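Local coordinates for prolyl 4-hydroxylase alpha subunit Fe(2+) 2OG dioxygenase domain-containing protein (Burkholderia ambifaria, PDB 3W20) that probably acts as a metal- and 2-oxoglutarate-dependent dioxygenase on N-substituted L-amino acids, binding zinc in this crystal form, at residues Leu170-Leu182 with Arg255-Trp269. Numbering follows the deposited sequence.
Sequences LKRSFPRQLGGFL and RRTMGLFLIHTEDGW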
ATOM      1  N   LEU A 170     -10.116   8.572  -2.687  1.00 16.31           N
ATOM      2  CA  LEU A 170     -11.214   8.724  -1.722  1.00 15.90           C
ATOM      3  C   LEU A 170     -11.930  10.004  -2.008  1.00 15.98           C
ATOM      4  O   LEU A 170     -11.481  11.058  -1.548  1.00 17.76           O
ATOM      5  CB  LEU A 170     -10.552   8.851  -0.331  1.00 19.13           C
ATOM      6  CG  LEU A 170     -10.138   7.534   0.382  1.00 30.37           C
ATOM      7  CD1 LEU A 170     -11.096   7.059   1.477  1.00 29.32           C
ATOM      8  CD2 LEU A 170      -9.806   6.365  -0.504  1.00 24.19           C
ATOM      9  N   LYS A 171     -13.054   9.938  -2.713  1.00 14.96           N
ATOM     10  CA  LYS A 171     -13.553  11.155  -3.286  1.00 17.27           C
ATOM     11  C   LYS A 171     -14.753  11.683  -2.479  1.00 18.17           C
ATOM     12  O   LYS A 171     -15.256  12.810  -2.714  1.00 21.03           O
ATOM     13  CB  LYS A 171     -13.920  10.915  -4.729  1.00 17.71           C
ATOM     14  CG  LYS A 171     -12.650  10.711  -5.607  1.00 21.20           C
ATOM     15  CD  LYS A 171     -12.978  10.810  -7.092  1.00 21.82           C
ATOM     16  CE  LYS A 171     -11.852  10.242  -7.902  1.00 22.61           C
ATOM     17  NZ  LYS A 171     -10.743  11.247  -7.938  1.00 22.04           N
ATOM     18  N   ARG A 172     -15.131  10.890  -1.504  1.00 17.45           N
ATOM     19  CA  ARG A 172     -16.284  11.213  -0.686  1.00 16.37           C
ATOM     20  C   ARG A 172     -15.882  11.919   0.605  1.00 16.67           C
ATOM     21  O   ARG A 172     -14.968  11.467   1.323  1.00 16.27           O
ATOM     22  CB  ARG A 172     -17.065   9.964  -0.391  1.00 16.74           C
ATOM     23  CG  ARG A 172     -18.260  10.218   0.548  1.00 18.76           C
ATOM     24  CD  ARG A 172     -18.967   8.860   0.798  1.00 20.93           C
ATOM     25  NE  ARG A 172     -20.141   9.105   1.627  1.00 22.97           N
ATOM     26  CZ  ARG A 172     -20.894   8.179   2.191  1.00 24.12           C
ATOM     27  NH1 ARG A 172     -20.568   6.877   2.105  1.00 26.10           N
ATOM     28  NH2 ARG A 172     -21.908   8.560   2.957  1.00 22.54           N
ATOM     29  N   SER A 173     -16.558  13.045   0.846  1.00 14.36           N
ATOM     30  CA  SER A 173     -16.340  13.846   2.068  1.00 14.95           C
ATOM     31  C   SER A 173     -17.366  13.471   3.094  1.00 14.58           C
ATOM     32  O   SER A 173     -18.524  13.183   2.727  1.00 17.81           O
ATOM     33  CB  SER A 173     -16.424  15.337   1.794  1.00 13.55           C
ATOM     34  OG  SER A 173     -16.280  16.189   2.991  1.00 14.49           O
ATOM     35  N   PHE A 174     -16.957  13.465   4.386  1.00 13.75           N
ATOM     36  CA  PHE A 174     -17.846  13.155   5.498  1.00 14.84           C
ATOM     37  C   PHE A 174     -17.959  14.406   6.323  1.00 14.52           C
ATOM     38  O   PHE A 174     -16.954  14.847   6.937  1.00 12.82           O
ATOM     39  CB  PHE A 174     -17.222  12.027   6.339  1.00 13.54           C
ATOM     40  CG  PHE A 174     -17.257  10.670   5.616  1.00 16.95           C
ATOM     41  CD1 PHE A 174     -18.253   9.742   5.920  1.00 16.62           C
ATOM     42  CD2 PHE A 174     -16.400  10.403   4.552  1.00 17.20           C
ATOM     43  CE1 PHE A 174     -18.302   8.494   5.262  1.00 17.04           C
ATOM     44  CE2 PHE A 174     -16.518   9.208   3.819  1.00 18.69           C
ATOM     45  CZ  PHE A 174     -17.475   8.247   4.194  1.00 15.82           C
ATOM     46  N   PRO A 175     -19.132  15.090   6.301  1.00 14.72           N
ATOM     47  CA  PRO A 175     -19.113  16.423   6.949  1.00 14.13           C
ATOM     48  C   PRO A 175     -18.905  16.397   8.450  1.00 14.24           C
ATOM     49  O   PRO A 175     -18.458  17.379   9.046  1.00 14.74           O
ATOM     50  CB  PRO A 175     -20.541  16.991   6.633  1.00 16.47           C
ATOM     51  CG  PRO A 175     -21.328  15.789   6.189  1.00 16.26           C
ATOM     52  CD  PRO A 175     -20.426  14.758   5.642  1.00 14.60           C
ATOM     53  N   ARG A 176     -19.149  15.249   9.101  1.00 13.24           N
ATOM     54  CA  ARG A 176     -18.901  15.147  10.502  1.00 14.09           C
ATOM     55  C   ARG A 176     -17.610  14.392  10.836  1.00 13.57           C
ATOM     56  O   ARG A 176     -17.515  13.760  11.898  1.00 14.76           O
ATOM     57  CB  ARG A 176     -20.100  14.551  11.280  1.00 14.45           C
ATOM     58  CG  ARG A 176     -21.436  15.261  10.979  1.00 15.73           C
ATOM     59  CD  ARG A 176     -21.363  16.791  11.226  1.00 16.20           C
ATOM     60  NE  ARG A 176     -22.310  17.434  10.287  1.00 20.51           N
ATOM     61  CZ  ARG A 176     -22.186  18.682   9.847  1.00 18.06           C
ATOM     62  NH1 ARG A 176     -23.074  19.144   8.998  1.00 20.06           N
ATOM     63  NH2 ARG A 176     -21.240  19.517  10.277  1.00 17.98           N
ATOM     64  N   GLN A 177     -16.634  14.358   9.907  1.00 12.04           N
ATOM     65  CA  GLN A 177     -15.364  13.641  10.222  1.00 12.31           C
ATOM     66  C   GLN A 177     -14.846  14.225  11.557  1.00 12.25           C
ATOM     67  O   GLN A 177     -14.818  15.462  11.713  1.00 12.66           O
ATOM     68  CB  GLN A 177     -14.351  13.917   9.128  1.00 11.10           C
ATOM     69  CG  GLN A 177     -12.933  13.306   9.435  1.00 12.09           C
ATOM     70  CD  GLN A 177     -11.989  13.414   8.242  1.00 11.70           C
ATOM     71  OE1 GLN A 177     -12.385  13.177   7.108  1.00 12.65           O
ATOM     72  NE2 GLN A 177     -10.691  13.603   8.544  1.00 11.98           N
ATOM     73  N   LEU A 178     -14.386  13.341  12.474  1.00 11.81           N
ATOM     74  CA  LEU A 178     -13.910  13.862  13.771  1.00 12.78           C
ATOM     75  C   LEU A 178     -12.441  13.664  13.879  1.00 14.68           C
ATOM     76  O   LEU A 178     -11.949  12.611  13.433  1.00 13.39           O
ATOM     77  CB  LEU A 178     -14.588  13.130  14.928  1.00 13.26           C
ATOM     78  CG  LEU A 178     -16.107  13.175  14.783  1.00 12.78           C
ATOM     79  CD1 LEU A 178     -16.670  12.384  15.966  1.00 13.99           C
ATOM     80  CD2 LEU A 178     -16.671  14.641  14.710  1.00 13.14           C
ATOM     81  N   GLY A 179     -11.743  14.599  14.544  1.00 14.34           N
ATOM     82  CA  GLY A 179     -10.383  14.313  15.032  1.00 15.23           C
ATOM     83  C   GLY A 179     -10.534  13.987  16.527  1.00 15.10           C
ATOM     84  O   GLY A 179     -11.449  14.526  17.197  1.00 15.45           O
ATOM     85  N   GLY A 180      -9.676  13.104  17.056  1.00 15.88           N
ATOM     86  CA  GLY A 180      -9.731  12.776  18.488  1.00 16.27           C
ATOM     87  C   GLY A 180      -8.271  12.716  18.918  1.00 17.52           C
ATOM     88  O   GLY A 180      -7.481  11.916  18.314  1.00 17.37           O
ATOM     89  N   PHE A 181      -7.848  13.529  19.917  1.00 15.76           N
ATOM     90  CA  PHE A 181      -6.462  13.319  20.389  1.00 16.56           C
ATOM     91  C   PHE A 181      -6.420  13.473  21.896  1.00 16.70           C
ATOM     92  O   PHE A 181      -7.154  14.326  22.489  1.00 16.60           O
ATOM     93  CB  PHE A 181      -5.477  14.304  19.701  1.00 17.12           C
ATOM     94  CG  PHE A 181      -5.759  15.793  19.986  1.00 19.03           C
ATOM     95  CD1 PHE A 181      -5.138  16.454  21.052  1.00 17.01           C
ATOM     96  CD2 PHE A 181      -6.657  16.534  19.168  1.00 19.16           C
ATOM     97  CE1 PHE A 181      -5.384  17.817  21.308  1.00 21.07           C
ATOM     98  CE2 PHE A 181      -6.908  17.877  19.426  1.00 18.21           C
ATOM     99  CZ  PHE A 181      -6.286  18.563  20.494  1.00 21.26           C
ATOM    100  N   LEU A 182      -5.662  12.568  22.500  1.00 16.01           N
ATOM    101  CA  LEU A 182      -5.498  12.525  23.962  1.00 15.60           C
ATOM    102  C   LEU A 182      -4.158  13.235  24.240  1.00 17.53           C
ATOM    103  O   LEU A 182      -3.156  12.915  23.605  1.00 16.49           O
ATOM    104  CB  LEU A 182      -5.393  11.074  24.403  1.00 17.92           C
ATOM    105  CG  LEU A 182      -4.987  10.917  25.900  1.00 18.06           C
ATOM    106  CD1 LEU A 182      -6.015  11.506  26.887  1.00 18.62           C
ATOM    107  CD2 LEU A 182      -4.874   9.405  26.128  1.00 19.30           C
ATOM    108  N   ARG A 255       5.428  18.870  23.653  1.00 28.32           N
ATOM    109  CA  ARG A 255       4.003  18.515  23.827  1.00 29.52           C
ATOM    110  C   ARG A 255       3.875  17.091  23.250  1.00 27.41           C
ATOM    111  O   ARG A 255       4.400  16.822  22.171  1.00 30.68           O
ATOM    112  CB  ARG A 255       3.118  19.522  23.074  1.00 26.26           C
ATOM    113  CG  ARG A 255       1.595  19.353  23.217  1.00 27.57           C
ATOM    114  CD  ARG A 255       0.926  20.402  22.342  1.00 27.66           C
ATOM    115  NE  ARG A 255      -0.538  20.251  22.245  1.00 28.49           N
ATOM    116  CZ  ARG A 255      -1.201  19.731  21.194  1.00 28.78           C
ATOM    117  NH1 ARG A 255      -0.576  19.322  20.084  1.00 31.00           N
ATOM    118  NH2 ARG A 255      -2.538  19.685  21.241  1.00 30.68           N
ATOM    119  N   ARG A 256       3.246  16.175  23.987  1.00 23.08           N
ATOM    120  CA  ARG A 256       2.963  14.867  23.391  1.00 24.36           C
ATOM    121  C   ARG A 256       1.462  14.592  23.377  1.00 20.76           C
ATOM    122  O   ARG A 256       0.805  14.836  24.382  1.00 21.47           O
ATOM    123  CB  ARG A 256       3.693  13.778  24.185  1.00 26.52           C
ATOM    124  CG  ARG A 256       5.186  13.809  23.886  1.00 30.15           C
ATOM    125  CD  ARG A 256       5.906  12.712  24.611  1.00 32.18           C
ATOM    126  NE  ARG A 256       5.756  12.824  26.045  1.00 31.42           N
ATOM    127  CZ  ARG A 256       5.609  11.776  26.817  1.00 31.78           C
ATOM    128  NH1 ARG A 256       5.601  10.568  26.256  1.00 36.90           N
ATOM    129  NH2 ARG A 256       5.466  11.924  28.110  1.00 30.17           N
ATOM    130  N   THR A 257       0.963  14.089  22.237  1.00 20.84           N
ATOM    131  CA  THR A 257      -0.453  13.660  22.091  1.00 21.68           C
ATOM    132  C   THR A 257      -0.480  12.327  21.338  1.00 19.63           C
ATOM    133  O   THR A 257       0.538  11.934  20.708  1.00 23.55           O
ATOM    134  CB  THR A 257      -1.327  14.691  21.304  1.00 20.57           C
ATOM    135  OG1 THR A 257      -0.887  14.690  19.968  1.00 21.44           O
ATOM    136  CG2 THR A 257      -1.141  16.119  21.887  1.00 23.20           C
HETATM  137  N   MSE A 258      -1.622  11.628  21.386  1.00 16.18           N
HETATM  138  CA  MSE A 258      -1.857  10.457  20.603  1.00 16.61           C
HETATM  139  C   MSE A 258      -3.133  10.764  19.875  1.00 16.01           C
HETATM  140  O   MSE A 258      -4.079  11.215  20.525  1.00 17.36           O
HETATM  141  CB  MSE A 258      -2.319   9.504  21.776  1.00 20.60           C
HETATM  142  CG  MSE A 258      -2.125   8.081  21.544  1.00 30.10           C
HETATM  143 SE   MSE A 258      -2.255   7.477  23.445  1.00 29.60          SE
HETATM  144  CE  MSE A 258      -0.546   7.979  23.918  1.00 20.76           C
ATOM    145  N   GLY A 259      -3.243  10.514  18.579  1.00 15.63           N
ATOM    146  CA  GLY A 259      -4.579  10.827  17.945  1.00 16.69           C
ATOM    147  C   GLY A 259      -5.000   9.937  16.767  1.00 17.04           C
ATOM    148  O   GLY A 259      -4.234   9.165  16.204  1.00 16.73           O
ATOM    149  N   LEU A 260      -6.250  10.085  16.372  1.00 15.39           N
ATOM    150  CA  LEU A 260      -6.706   9.476  15.137  1.00 14.53           C
ATOM    151  C   LEU A 260      -7.885  10.324  14.630  1.00 16.34           C
ATOM    152  O   LEU A 260      -8.182  11.376  15.201  1.00 15.06           O
ATOM    153  CB  LEU A 260      -7.148   8.053  15.415  1.00 13.96           C
ATOM    154  CG  LEU A 260      -8.088   7.757  16.571  1.00 15.44           C
ATOM    155  CD1 LEU A 260      -9.573   8.140  16.345  1.00 16.24           C
ATOM    156  CD2 LEU A 260      -7.983   6.239  16.906  1.00 14.52           C
ATOM    157  N   PHE A 261      -8.488   9.847  13.537  1.00 14.94           N
ATOM    158  CA  PHE A 261      -9.707  10.448  13.024  1.00 14.31           C
ATOM    159  C   PHE A 261     -10.771   9.359  12.898  1.00 14.26           C
ATOM    160  O   PHE A 261     -10.497   8.137  12.759  1.00 13.29           O
ATOM    161  CB  PHE A 261      -9.406  11.039  11.617  1.00 13.72           C
ATOM    162  CG  PHE A 261      -8.477  12.196  11.690  1.00 14.21           C
ATOM    163  CD1 PHE A 261      -8.984  13.514  11.864  1.00 13.84           C
ATOM    164  CD2 PHE A 261      -7.083  11.991  11.556  1.00 16.66           C
ATOM    165  CE1 PHE A 261      -8.129  14.626  11.950  1.00 16.15           C
ATOM    166  CE2 PHE A 261      -6.214  13.108  11.626  1.00 18.93           C
ATOM    167  CZ  PHE A 261      -6.716  14.393  11.872  1.00 17.24           C
ATOM    168  N   LEU A 262     -12.018   9.816  12.888  1.00 14.00           N
ATOM    169  CA  LEU A 262     -13.161   8.928  12.761  1.00 13.30           C
ATOM    170  C   LEU A 262     -14.091   9.393  11.653  1.00 14.15           C
ATOM    171  O   LEU A 262     -14.335  10.553  11.539  1.00 13.84           O
ATOM    172  CB  LEU A 262     -13.950   9.008  14.071  1.00 15.31           C
ATOM    173  CG  LEU A 262     -13.299   8.385  15.313  1.00 16.98           C
ATOM    174  CD1 LEU A 262     -13.994   9.007  16.528  1.00 21.53           C
ATOM    175  CD2 LEU A 262     -13.454   6.870  15.330  1.00 18.01           C
ATOM    176  N   ILE A 263     -14.611   8.480  10.837  1.00 14.45           N
ATOM    177  CA  ILE A 263     -15.754   8.766  10.003  1.00 13.85           C
ATOM    178  C   ILE A 263     -16.856   7.725  10.211  1.00 14.85           C
ATOM    179  O   ILE A 263     -16.590   6.583  10.521  1.00 14.22           O
ATOM    180  CB  ILE A 263     -15.403   8.816   8.481  1.00 16.04           C
ATOM    181  CG1 ILE A 263     -14.589   7.569   8.048  1.00 16.38           C
ATOM    182  CG2 ILE A 263     -14.594  10.080   8.265  1.00 15.58           C
ATOM    183  CD1 ILE A 263     -14.336   7.571   6.522  1.00 17.08           C
ATOM    184  N   HIS A 264     -18.092   8.159  10.072  1.00 16.09           N
ATOM    185  CA  HIS A 264     -19.196   7.228  10.303  1.00 17.88           C
ATOM    186  C   HIS A 264     -19.668   6.717   8.965  1.00 18.11           C
ATOM    187  O   HIS A 264     -20.379   7.403   8.244  1.00 17.68           O
ATOM    188  CB  HIS A 264     -20.308   7.954  11.035  1.00 18.80           C
ATOM    189  CG  HIS A 264     -21.355   7.013  11.615  1.00 22.07           C
ATOM    190  ND1 HIS A 264     -22.356   7.460  12.422  1.00 25.03           N
ATOM    191  CD2 HIS A 264     -21.494   5.630  11.530  1.00 23.16           C
ATOM    192  CE1 HIS A 264     -23.123   6.378  12.821  1.00 24.77           C
ATOM    193  NE2 HIS A 264     -22.591   5.274  12.286  1.00 22.02           N
ATOM    194  N   THR A 265     -19.272   5.503   8.626  1.00 19.83           N
ATOM    195  CA  THR A 265     -19.669   4.945   7.325  1.00 21.25           C
ATOM    196  C   THR A 265     -20.903   4.074   7.428  1.00 22.75           C
ATOM    197  O   THR A 265     -21.364   3.776   8.544  1.00 21.00           O
ATOM    198  CB  THR A 265     -18.544   4.122   6.687  1.00 22.79           C
ATOM    199  OG1 THR A 265     -18.445   2.860   7.328  1.00 24.23           O
ATOM    200  CG2 THR A 265     -17.211   4.886   6.850  1.00 24.49           C
ATOM    201  N   GLU A 266     -21.492   3.768   6.238  1.00 22.96           N
ATOM    202  CA  GLU A 266     -22.608   2.838   6.127  1.00 27.38           C
ATOM    203  C   GLU A 266     -22.352   1.563   6.936  1.00 28.32           C
ATOM    204  O   GLU A 266     -23.295   1.007   7.487  1.00 29.76           O
ATOM    205  CB  GLU A 266     -22.915   2.524   4.628  1.00 30.19           C
ATOM    206  CG  GLU A 266     -23.944   3.411   3.854  1.00 35.57           C
ATOM    207  CD  GLU A 266     -23.799   4.949   3.804  1.00 46.33           C
ATOM    208  OE1 GLU A 266     -23.123   5.545   2.885  1.00 42.10           O
ATOM    209  OE2 GLU A 266     -24.512   5.595   4.618  1.00 44.21           O
ATOM    210  N   ASP A 267     -21.092   1.140   7.093  1.00 29.16           N
ATOM    211  CA  ASP A 267     -20.773  -0.118   7.792  1.00 29.42           C
ATOM    212  C   ASP A 267     -20.373   0.031   9.272  1.00 26.35           C
ATOM    213  O   ASP A 267     -20.026  -0.918   9.977  1.00 25.26           O
ATOM    214  CB  ASP A 267     -19.675  -0.822   7.005  1.00 31.44           C
ATOM    215  CG  ASP A 267     -20.159  -1.261   5.659  1.00 36.01           C
ATOM    216  OD1 ASP A 267     -21.276  -1.812   5.632  1.00 39.04           O
ATOM    217  OD2 ASP A 267     -19.463  -1.029   4.670  1.00 39.73           O
ATOM    218  N   GLY A 268     -20.357   1.270   9.723  1.00 25.05           N
ATOM    219  CA  GLY A 268     -20.089   1.566  11.119  1.00 22.72           C
ATOM    220  C   GLY A 268     -18.966   2.618  11.168  1.00 22.19           C
ATOM    221  O   GLY A 268     -18.434   3.073  10.133  1.00 24.27           O
ATOM    222  N   TRP A 269     -18.572   2.917  12.372  1.00 21.85           N
ATOM    223  CA  TRP A 269     -17.484   3.869  12.657  1.00 18.57           C
ATOM    224  C   TRP A 269     -16.169   3.312  12.249  1.00 18.32           C
ATOM    225  O   TRP A 269     -15.848   2.151  12.525  1.00 18.14           O
ATOM    226  CB  TRP A 269     -17.507   4.077  14.148  1.00 18.68           C
ATOM    227  CG  TRP A 269     -18.568   5.048  14.570  1.00 20.08           C
ATOM    228  CD1 TRP A 269     -19.818   4.758  15.164  1.00 22.89           C
ATOM    229  CD2 TRP A 269     -18.540   6.472  14.395  1.00 18.89           C
ATOM    230  NE1 TRP A 269     -20.552   5.912  15.329  1.00 22.77           N
ATOM    231  CE2 TRP A 269     -19.809   6.984  14.921  1.00 21.02           C
ATOM    232  CE3 TRP A 269     -17.593   7.377  13.924  1.00 17.83           C
ATOM    233  CZ2 TRP A 269     -20.092   8.344  14.911  1.00 17.81           C
ATOM    234  CZ3 TRP A 269     -17.906   8.723  13.946  1.00 18.71           C
ATOM    235  CH2 TRP A 269     -19.128   9.186  14.444  1.00 16.47           C
TER
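Two antiparallel strands of the double-stranded beta-helix, 178-182 and 255-265, meet along a five-pair ladder from Leu178–Leu262 to Leu182–Met258. Three of the pairs are hydrogen-bonded in both directions; at one end Leu178 N gives Leu262 O a nearly straight bond (2.9 Å, 169°). In the intervening non-hydrogen-bonded pairs glycine faces an aromatic residue each time. Gly179 CA lies 3.6 Å from Phe261 CD1, and opposite Phe181 stands Gly259, with the two CA atoms 4.0 Å apart.

The ladder illustrates how the two faces of a beta-sheet can do different work. The Phe181 and Phe261 side chains are on the face that carries the active site of a 2-oxoglutarate dioxygenase: Phe261 reaches close to the zinc ion and its ligand Asp157, while Arg255 and Thr257 belong to the 2-oxoglutarate site, with no 2-oxoglutarate bound in this chain. The outstretched chain of Arg255 brings NH2 to 3.4 Å from Phe181 CE1, and CG2 of Thr257 lies over one face of the Arg255 guanidinium. The Gln177 amide stands steeply to the Phe261 ring (planes 77° apart), NE2 nearing CD1, while OE1 accepts a bond from Val159 N. On the other face Leu178 and Leu262 pack against Ile27 of helix 23-31, and Leu182 and Met258 (a selenomethionine) against Phe112 of helix 111-120.

Before the ladder, the 170-177 loop folds over the C-terminal end of strand 255-265. Ile263 CD1 sits over the Phe174 ring, 3.9 Å from its centroid, in a CH-pi contact; Ile263 CG2, placed anti to the carbonyl carbon, meets Phe174 CB. Further out, Arg172, fully extended, offers NH1 to Glu266 OE1 (3.0 Å), on the syn side but 33° out of the carboxylate plane, in a salt bridge at the protein surface, with Phe174 CZ against one face of the guanidinium.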